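PDB 3NRE: aldose 1-epimerase from Escherichia coli, which probably interconverts the alpha and beta anomers of aldose sugars at C1, as galactose mutarotases do. Local coordinates for residues His114-Gln119 / Thr131-Gln137; Leu51-Asn56 / Pro255-Ala259. All coordinates share one frame; numbering follows the deposited sequence.

Contact 1. Residues His114-Gln119 / Thr131-Gln137; sequences HYRVSQ and TLSVTNQ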
ATOM      1  N   HIS A 114       1.494   9.903 -17.272  1.00 27.57           N
ATOM      2  CA  HIS A 114       2.753  10.615 -17.080  1.00 29.10           C
ATOM      3  C   HIS A 114       2.574  11.474 -15.827  1.00 29.55           C
ATOM      4  O   HIS A 114       1.554  12.160 -15.675  1.00 32.40           O
ATOM      5  CB  HIS A 114       3.086  11.524 -18.280  1.00 31.37           C
ATOM      6  CG  HIS A 114       3.422  10.776 -19.531  1.00 34.68           C
ATOM      7  ND1 HIS A 114       3.951  11.399 -20.643  1.00 39.55           N
ATOM      8  CD2 HIS A 114       3.313   9.465 -19.848  1.00 38.19           C
ATOM      9  CE1 HIS A 114       4.141  10.501 -21.593  1.00 43.48           C
ATOM     10  NE2 HIS A 114       3.766   9.319 -21.135  1.00 38.39           N
ATOM     11  N   TYR A 115       3.578  11.480 -14.949  1.00 28.94           N
ATOM     12  CA  TYR A 115       3.430  12.167 -13.674  1.00 30.57           C
ATOM     13  C   TYR A 115       4.769  12.276 -12.955  1.00 28.93           C
ATOM     14  O   TYR A 115       5.776  11.658 -13.363  1.00 28.85           O
ATOM     15  CB  TYR A 115       2.423  11.452 -12.744  1.00 29.16           C
ATOM     16  CG  TYR A 115       2.821  10.016 -12.521  1.00 25.65           C
ATOM     17  CD1 TYR A 115       3.724   9.684 -11.509  1.00 26.28           C
ATOM     18  CD2 TYR A 115       2.367   8.993 -13.360  1.00 26.83           C
ATOM     19  CE1 TYR A 115       4.120   8.384 -11.316  1.00 25.86           C
ATOM     20  CE2 TYR A 115       2.768   7.706 -13.183  1.00 24.30           C
ATOM     21  CZ  TYR A 115       3.632   7.402 -12.157  1.00 24.59           C
ATOM     22  OH  TYR A 115       4.105   6.128 -11.949  1.00 23.04           O
ATOM     23  N   ARG A 116       4.765  13.150 -11.947  1.00 29.41           N
ATOM     24  CA  ARG A 116       5.845  13.259 -10.959  0.70 26.56           C
ATOM     25  C   ARG A 116       5.239  12.949  -9.590  1.00 29.48           C
ATOM     26  O   ARG A 116       4.130  13.370  -9.273  1.00 29.46           O
ATOM     27  CB  ARG A 116       6.448  14.669 -10.990  0.70 32.56           C
ATOM     28  CG  ARG A 116       7.518  15.005  -9.960  0.70 33.28           C
ATOM     29  CD  ARG A 116       8.009  16.483 -10.143  0.70 35.54           C
ATOM     30  NE  ARG A 116       9.014  16.876  -9.146  0.70 39.02           N
ATOM     31  CZ  ARG A 116      10.335  16.965  -9.350  0.70 42.32           C
ATOM     32  NH1 ARG A 116      10.879  16.680 -10.530  0.70 43.09           N
ATOM     33  NH2 ARG A 116      11.135  17.372  -8.360  0.70 40.64           N
ATOM     34  N   VAL A 117       5.951  12.183  -8.782  1.00 26.15           N
ATOM     35  CA  VAL A 117       5.469  11.893  -7.438  1.00 27.47           C
ATOM     36  C   VAL A 117       6.588  12.123  -6.448  1.00 25.39           C
ATOM     37  O   VAL A 117       7.715  11.786  -6.761  1.00 26.82           O
ATOM     38  CB  VAL A 117       4.870  10.488  -7.339  1.00 24.35           C
ATOM     39  CG1 VAL A 117       5.850   9.386  -7.900  1.00 22.33           C
ATOM     40  CG2 VAL A 117       4.436  10.136  -5.904  1.00 25.16           C
ATOM     41  N   SER A 118       6.243  12.665  -5.275  1.00 23.17           N
ATOM     42  CA  SER A 118       7.116  12.760  -4.147  1.00 23.54           C
ATOM     43  C   SER A 118       6.615  11.847  -3.032  1.00 27.33           C
ATOM     44  O   SER A 118       5.422  11.654  -2.825  1.00 27.51           O
ATOM     45  CB  SER A 118       7.275  14.224  -3.679  1.00 30.35           C
ATOM     46  OG  SER A 118       6.062  14.690  -3.146  1.00 31.56           O
ATOM     47  N   GLN A 119       7.565  11.253  -2.301  1.00 22.14           N
ATOM     48  CA  GLN A 119       7.252  10.474  -1.120  1.00 24.10           C
ATOM     49  C   GLN A 119       8.137  10.991   0.011  1.00 24.34           C
ATOM     50  O   GLN A 119       9.364  10.869  -0.100  1.00 24.64           O
ATOM     51  CB  GLN A 119       7.507   8.986  -1.348  1.00 21.72           C
ATOM     52  CG  GLN A 119       6.814   8.133  -0.306  1.00 22.25           C
ATOM     53  CD  GLN A 119       6.973   6.651  -0.520  1.00 21.78           C
ATOM     54  OE1 GLN A 119       6.299   5.857   0.144  1.00 22.26           O
ATOM     55  NE2 GLN A 119       7.892   6.260  -1.392  1.00 23.90           N
ATOM     56  N   THR A 131       3.999  10.453   3.274  1.00 23.91           N
ATOM     57  CA  THR A 131       3.145  11.302   2.466  0.60 29.05           C
ATOM     58  C   THR A 131       3.471  11.095   0.965  1.00 29.24           C
ATOM     59  O   THR A 131       4.639  11.233   0.550  1.00 29.33           O
ATOM     60  CB  THR A 131       3.398  12.772   2.924  0.60 32.11           C
ATOM     61  OG1 THR A 131       3.135  12.887   4.337  0.60 26.69           O
ATOM     62  CG2 THR A 131       2.563  13.821   2.140  0.60 36.39           C
ATOM     63  N   LEU A 132       2.461  10.766   0.156  1.00 26.41           N
ATOM     64  CA  LEU A 132       2.594  10.693  -1.292  1.00 27.02           C
ATOM     65  C   LEU A 132       1.815  11.855  -1.919  1.00 29.84           C
ATOM     66  O   LEU A 132       0.657  12.068  -1.551  1.00 31.47           O
ATOM     67  CB  LEU A 132       2.006   9.386  -1.809  1.00 23.22           C
ATOM     68  CG  LEU A 132       2.853   8.104  -1.799  1.00 25.64           C
ATOM     69  CD1 LEU A 132       1.896   6.962  -2.038  1.00 25.85           C
ATOM     70  CD2 LEU A 132       4.015   8.175  -2.848  1.00 24.27           C
ATOM     71  N   SER A 133       2.461  12.595  -2.829  1.00 28.04           N
ATOM     72  CA  SER A 133       1.869  13.687  -3.578  1.00 32.06           C
ATOM     73  C   SER A 133       2.201  13.482  -5.045  1.00 31.55           C
ATOM     74  O   SER A 133       3.387  13.389  -5.400  1.00 31.05           O
ATOM     75  CB  SER A 133       2.406  15.054  -3.130  1.00 36.74           C
ATOM     76  OG  SER A 133       2.322  15.188  -1.721  1.00 45.79           O
ATOM     77  N   VAL A 134       1.161  13.420  -5.892  1.00 29.73           N
ATOM     78  CA  VAL A 134       1.326  13.060  -7.288  1.00 29.01           C
ATOM     79  C   VAL A 134       0.725  14.137  -8.146  1.00 34.09           C
ATOM     80  O   VAL A 134      -0.358  14.624  -7.831  1.00 34.93           O
ATOM     81  CB  VAL A 134       0.699  11.664  -7.600  1.00 28.58           C
ATOM     82  CG1 VAL A 134      -0.776  11.573  -7.217  1.00 30.15           C
ATOM     83  CG2 VAL A 134       0.865  11.277  -9.079  1.00 30.29           C
ATOM     84  N   THR A 135       1.474  14.539  -9.172  1.00 28.47           N
ATOM     85  CA  THR A 135       1.061  15.599 -10.090  1.00 31.71           C
ATOM     86  C   THR A 135       0.931  15.031 -11.493  1.00 31.57           C
ATOM     87  O   THR A 135       1.871  14.428 -12.006  1.00 32.32           O
ATOM     88  CB  THR A 135       2.136  16.710 -10.141  1.00 37.64           C
ATOM     89  OG1 THR A 135       2.388  17.201  -8.813  1.00 37.61           O
ATOM     90  CG2 THR A 135       1.711  17.870 -11.063  1.00 40.43           C
ATOM     91  N   ASN A 136      -0.217  15.262 -12.138  1.00 33.64           N
ATOM     92  CA  ASN A 136      -0.415  14.833 -13.527  1.00 34.95           C
ATOM     93  C   ASN A 136       0.467  15.710 -14.447  1.00 36.79           C
ATOM     94  O   ASN A 136       0.373  16.947 -14.439  1.00 39.34           O
ATOM     95  CB  ASN A 136      -1.898  14.914 -13.927  1.00 34.61           C
ATOM     96  CG  ASN A 136      -2.175  14.324 -15.326  1.00 30.16           C
ATOM     97  OD1 ASN A 136      -1.269  13.781 -15.959  1.00 38.35           O
ATOM     98  ND2 ASN A 136      -3.390  14.463 -15.808  1.00 33.22           N
ATOM     99  N   GLN A 137       1.317  15.047 -15.227  1.00 35.84           N
ATOM    100  CA  GLN A 137       2.200  15.692 -16.201  1.00 37.52           C
ATOM    101  C   GLN A 137       1.872  15.292 -17.656  1.00 41.10           C
ATOM    102  O   GLN A 137       2.670  15.559 -18.567  1.00 41.79           O
ATOM    103  CB  GLN A 137       3.650  15.332 -15.892  1.00 37.43           C
ATOM    104  CG  GLN A 137       4.177  15.978 -14.624  1.00 40.43           C
ATOM    105  CD  GLN A 137       5.708  15.834 -14.444  1.00 44.25           C
ATOM    106  OE1 GLN A 137       6.296  14.766 -14.695  1.00 48.27           O
ATOM    107  NE2 GLN A 137       6.345  16.911 -13.995  1.00 50.77           N
TER
HETATM  108  O   HOH W   1      -0.972  11.399 -17.611  1.00 31.31           O
HETATM  109  O   HOH W   2       3.982  15.765  -7.095  1.00 39.53           O
HETATM  110  O   HOH W   3       5.149  13.998  -0.668  1.00 31.18           O
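The ring of Tyr115 meets the CG2 methyl of Val134 obliquely, and Tyr115 CB, at the root of the ring, sits 4.0 Å from Val134 CG2. Val117 CG1, two residues along the strand, lies at the ring's edge in its plane, and the ring of His108 meets it with the planes about 15° apart. Asp86 takes the phenol hydroxyl in a hydrogen bond. A second flat group, the Gln137 amide, rests against the Tyr115-Arg116 peptide, OE1 3.4 Å from Tyr115 C and CD 3.7 Å from Arg116 CB. These residues belong to an antiparallel beta hairpin, strands 114-123 and 127-136, within the larger sheet of this mutarotase-like beta-sandwich. Arg116/Thr135 and Ser118/Ser133 are hydrogen-bonded pairs here; Thr135 N reaches Arg116 O at 2.9 Å. On the buried face, Val117 CG2 stands anti to the backbone N, which brings it 3.7 Å from Leu132 CD2. Leu132 CD2 also packs against Gln119 CG, Leu132 and Gln119 lying side by side. The other face is wetter: one water bridges Arg116 O, Ser133 O and Thr135 OG1, itself bonded to Ser279 OG, and another gives a hydrogen bond to Thr131 O while bonding Ser118 OG at 2.7 Å.

Contact 2. Residues Leu51-Asn56 / Pro255-Ala259; sequences LVPFAN and PMSHA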
ATOM      1  N   LEU A  51       1.965   2.902  -3.816  1.00 18.45           N
ATOM      2  CA  LEU A  51       1.073   2.619  -4.934  1.00 18.17           C
ATOM      3  C   LEU A  51       0.737   3.949  -5.628  1.00 20.34           C
ATOM      4  O   LEU A  51       0.061   4.804  -5.036  1.00 22.86           O
ATOM      5  CB  LEU A  51      -0.218   1.941  -4.378  1.00 19.54           C
ATOM      6  CG  LEU A  51       0.028   0.735  -3.430  1.00 19.35           C
ATOM      7  CD1 LEU A  51      -1.289   0.215  -2.833  1.00 18.94           C
ATOM      8  CD2 LEU A  51       0.798  -0.387  -4.112  1.00 19.26           C
ATOM      9  N   VAL A  52       1.256   4.136  -6.839  1.00 19.27           N
ATOM     10  CA  VAL A  52       1.027   5.363  -7.626  1.00 19.99           C
ATOM     11  C   VAL A  52       1.278   5.021  -9.091  1.00 19.11           C
ATOM     12  O   VAL A  52       2.274   4.370  -9.422  1.00 22.23           O
ATOM     13  CB  VAL A  52       1.979   6.491  -7.127  1.00 22.37           C
ATOM     14  CG1 VAL A  52       3.507   6.086  -7.274  1.00 21.47           C
ATOM     15  CG2 VAL A  52       1.723   7.749  -7.889  1.00 26.57           C
ATOM     16  N   PRO A  53       0.375   5.419 -10.015  1.00 20.60           N
ATOM     17  CA  PRO A  53      -0.701   6.399  -9.869  1.00 23.02           C
ATOM     18  C   PRO A  53      -2.080   5.807  -9.567  1.00 24.25           C
ATOM     19  O   PRO A  53      -3.094   6.504  -9.662  1.00 26.06           O
ATOM     20  CB  PRO A  53      -0.699   7.063 -11.245  1.00 23.85           C
ATOM     21  CG  PRO A  53      -0.407   5.925 -12.173  1.00 22.95           C
ATOM     22  CD  PRO A  53       0.678   5.164 -11.424  1.00 21.19           C
ATOM     23  N   PHE A  54      -2.130   4.537  -9.202  1.00 22.38           N
ATOM     24  CA  PHE A  54      -3.313   3.929  -8.569  1.00 21.68           C
ATOM     25  C   PHE A  54      -2.911   2.616  -7.982  1.00 21.55           C
ATOM     26  O   PHE A  54      -1.766   2.167  -8.162  1.00 20.77           O
ATOM     27  CB  PHE A  54      -4.491   3.761  -9.544  1.00 23.14           C
ATOM     28  CG  PHE A  54      -4.173   2.954 -10.749  1.00 22.72           C
ATOM     29  CD1 PHE A  54      -4.348   1.598 -10.751  1.00 22.17           C
ATOM     30  CD2 PHE A  54      -3.800   3.565 -11.927  1.00 24.78           C
ATOM     31  CE1 PHE A  54      -4.091   0.858 -11.892  1.00 27.86           C
ATOM     32  CE2 PHE A  54      -3.538   2.831 -13.073  1.00 24.92           C
ATOM     33  CZ  PHE A  54      -3.679   1.468 -13.054  1.00 22.05           C
ATOM     34  N   ALA A  55      -3.796   2.019  -7.205  1.00 20.70           N
ATOM     35  CA  ALA A  55      -3.484   0.765  -6.538  1.00 19.60           C
ATOM     36  C   ALA A  55      -4.178  -0.401  -7.231  1.00 20.31           C
ATOM     37  O   ALA A  55      -5.265  -0.243  -7.835  1.00 21.37           O
ATOM     38  CB  ALA A  55      -3.948   0.811  -5.099  1.00 22.01           C
ATOM     39  N   ASN A  56      -3.576  -1.580  -7.117  1.00 18.18           N
ATOM     40  CA  ASN A  56      -4.163  -2.851  -7.508  1.00 18.25           C
ATOM     41  C   ASN A  56      -4.254  -2.929  -9.051  1.00 21.46           C
ATOM     42  O   ASN A  56      -3.369  -2.433  -9.747  1.00 20.64           O
ATOM     43  CB  ASN A  56      -5.497  -3.159  -6.728  1.00 21.43           C
ATOM     44  CG  ASN A  56      -5.714  -4.634  -6.496  1.00 22.90           C
ATOM     45  OD1 ASN A  56      -6.088  -5.347  -7.424  1.00 25.36           O
ATOM     46  ND2 ASN A  56      -5.412  -5.119  -5.302  1.00 25.24           N
ATOM     47  N   PRO A 255      -3.638   0.142   2.706  1.00 22.33           N
ATOM     48  CA  PRO A 255      -4.583   1.251   2.539  1.00 22.72           C
ATOM     49  C   PRO A 255      -4.585   1.823   1.124  1.00 24.52           C
ATOM     50  O   PRO A 255      -3.534   1.974   0.459  1.00 23.14           O
ATOM     51  CB  PRO A 255      -4.098   2.285   3.525  1.00 24.97           C
ATOM     52  CG  PRO A 255      -2.580   2.033   3.524  1.00 25.08           C
ATOM     53  CD  PRO A 255      -2.451   0.566   3.455  1.00 20.90           C
HETATM   54  N   MSE A 256      -5.795   2.111   0.634  1.00 25.03           N
HETATM   55  CA  MSE A 256      -5.942   2.638  -0.691  1.00 25.17           C
HETATM   56  C   MSE A 256      -6.926   3.756  -0.672  1.00 26.88           C
HETATM   57  O   MSE A 256      -7.950   3.676   0.026  1.00 26.22           O
HETATM   58  CB  MSE A 256      -6.486   1.556  -1.671  1.00 25.58           C
HETATM   59  CG  MSE A 256      -5.597   0.362  -1.827  1.00 30.79           C
HETATM   60 SE   MSE A 256      -6.714  -1.033  -2.650  0.75 32.16          SE
HETATM   61  CE  MSE A 256      -7.408  -0.198  -4.128  1.00 27.01           C
ATOM     62  N   SER A 257      -6.649   4.766  -1.490  1.00 23.99           N
ATOM     63  CA  SER A 257      -7.519   5.930  -1.576  1.00 27.08           C
ATOM     64  C   SER A 257      -8.777   5.694  -2.417  1.00 27.48           C
ATOM     65  O   SER A 257      -9.633   6.595  -2.522  1.00 27.11           O
ATOM     66  CB  SER A 257      -6.736   7.102  -2.178  1.00 28.25           C
ATOM     67  OG  SER A 257      -6.513   6.920  -3.557  1.00 26.90           O
ATOM     68  N   HIS A 258      -8.891   4.488  -2.975  1.00 24.12           N
ATOM     69  CA  HIS A 258      -9.980   4.141  -3.868  1.00 26.14           C
ATOM     70  C   HIS A 258     -10.265   2.670  -3.793  1.00 26.06           C
ATOM     71  O   HIS A 258      -9.491   1.946  -3.195  1.00 24.36           O
ATOM     72  CB  HIS A 258      -9.651   4.563  -5.298  1.00 25.21           C
ATOM     73  CG  HIS A 258      -8.500   3.814  -5.894  1.00 24.81           C
ATOM     74  ND1 HIS A 258      -8.666   2.694  -6.677  1.00 24.67           N
ATOM     75  CD2 HIS A 258      -7.169   4.051  -5.847  1.00 22.64           C
ATOM     76  CE1 HIS A 258      -7.477   2.247  -7.048  1.00 24.34           C
ATOM     77  NE2 HIS A 258      -6.548   3.038  -6.549  1.00 24.56           N
ATOM     78  N   ALA A 259     -11.379   2.253  -4.421  1.00 25.66           N
ATOM     79  CA  ALA A 259     -11.789   0.847  -4.473  1.00 25.59           C
ATOM     80  C   ALA A 259     -11.139   0.167  -5.672  1.00 24.71           C
ATOM     81  O   ALA A 259     -10.922   0.825  -6.689  1.00 23.06           O
ATOM     82  CB  ALA A 259     -13.280   0.729  -4.586  1.00 27.16           C
TER
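His258 NE2 accepts the backbone N-H of Ala55 at 3.0 Å, with the N-H...N angle a nearly straight 170° and the donor in the ring plane. The contact joins the loop that follows strand 48-51 to the end of strand 250-256; both strands pair with strand 142-153 in one antiparallel sheet of the galactose-mutarotase-type beta-sandwich. Beside the bond, His258 CE1 comes 3.4 Å from Ala55 O, while Phe54 CB approaches NE2 obliquely. Met256, present as selenomethionine, bends at its last torsion (chi3 53°), folding CE back over one face of the imidazole, 3.8 Å above the plane and toward the rim. Ala55 CB fits into that bend, 3.7 Å from both CG and CE of Met256. Leu51 adds a looser touch, its CD1 methyl 4.4 Å from Met256 CG.

A second bond helps fix the imidazole's rotation: His258 ND1 donates to Ala259 O at 2.9 Å, approaching from above the carbonyl plane. Ser257 OG lies at the ring's edge, in its plane, and is itself bonded to Thr146 N. A leucine in place of this histidine would probably leave the Ala55 N-H and Ala259 O without their mates, there being no ring nitrogen to serve either.

Further out, Phe54 packs edge-to-face with His263, and Phe234 touches both Met256 and Asn56. On the loop side, a cis peptide precedes Pro53, and His84 ND1 takes the backbone N-H of Asn56. Asn56 also faces a bound PEG, probably from the crystallisation liquor, in a place consistent with a sugar-binding pocket; its ND2 is hydrogen-bonded to the PEG oxygen O4.

From the N terminus, the chain first lays down 51-56, whose partner 255-259 arrives some 200 residues later, so contact 2 closes a very long loop. Contact 1 is nested inside that loop: 114-119 turns back after only 11 intervening residues to meet 131-137, a local hairpin closure. The centres lie 13 Å apart, and the two contacts touch through the 51-56 loop. Val52 CG2 packs 3.8 Å from Val134 CG2, and Val52 CG1 reaches Val117 CG1, while Pro53 CD comes close to Tyr115 OH. The loop thus ties the hairpin's buried face in one sheet to the end of strand 250-256 in another sheet.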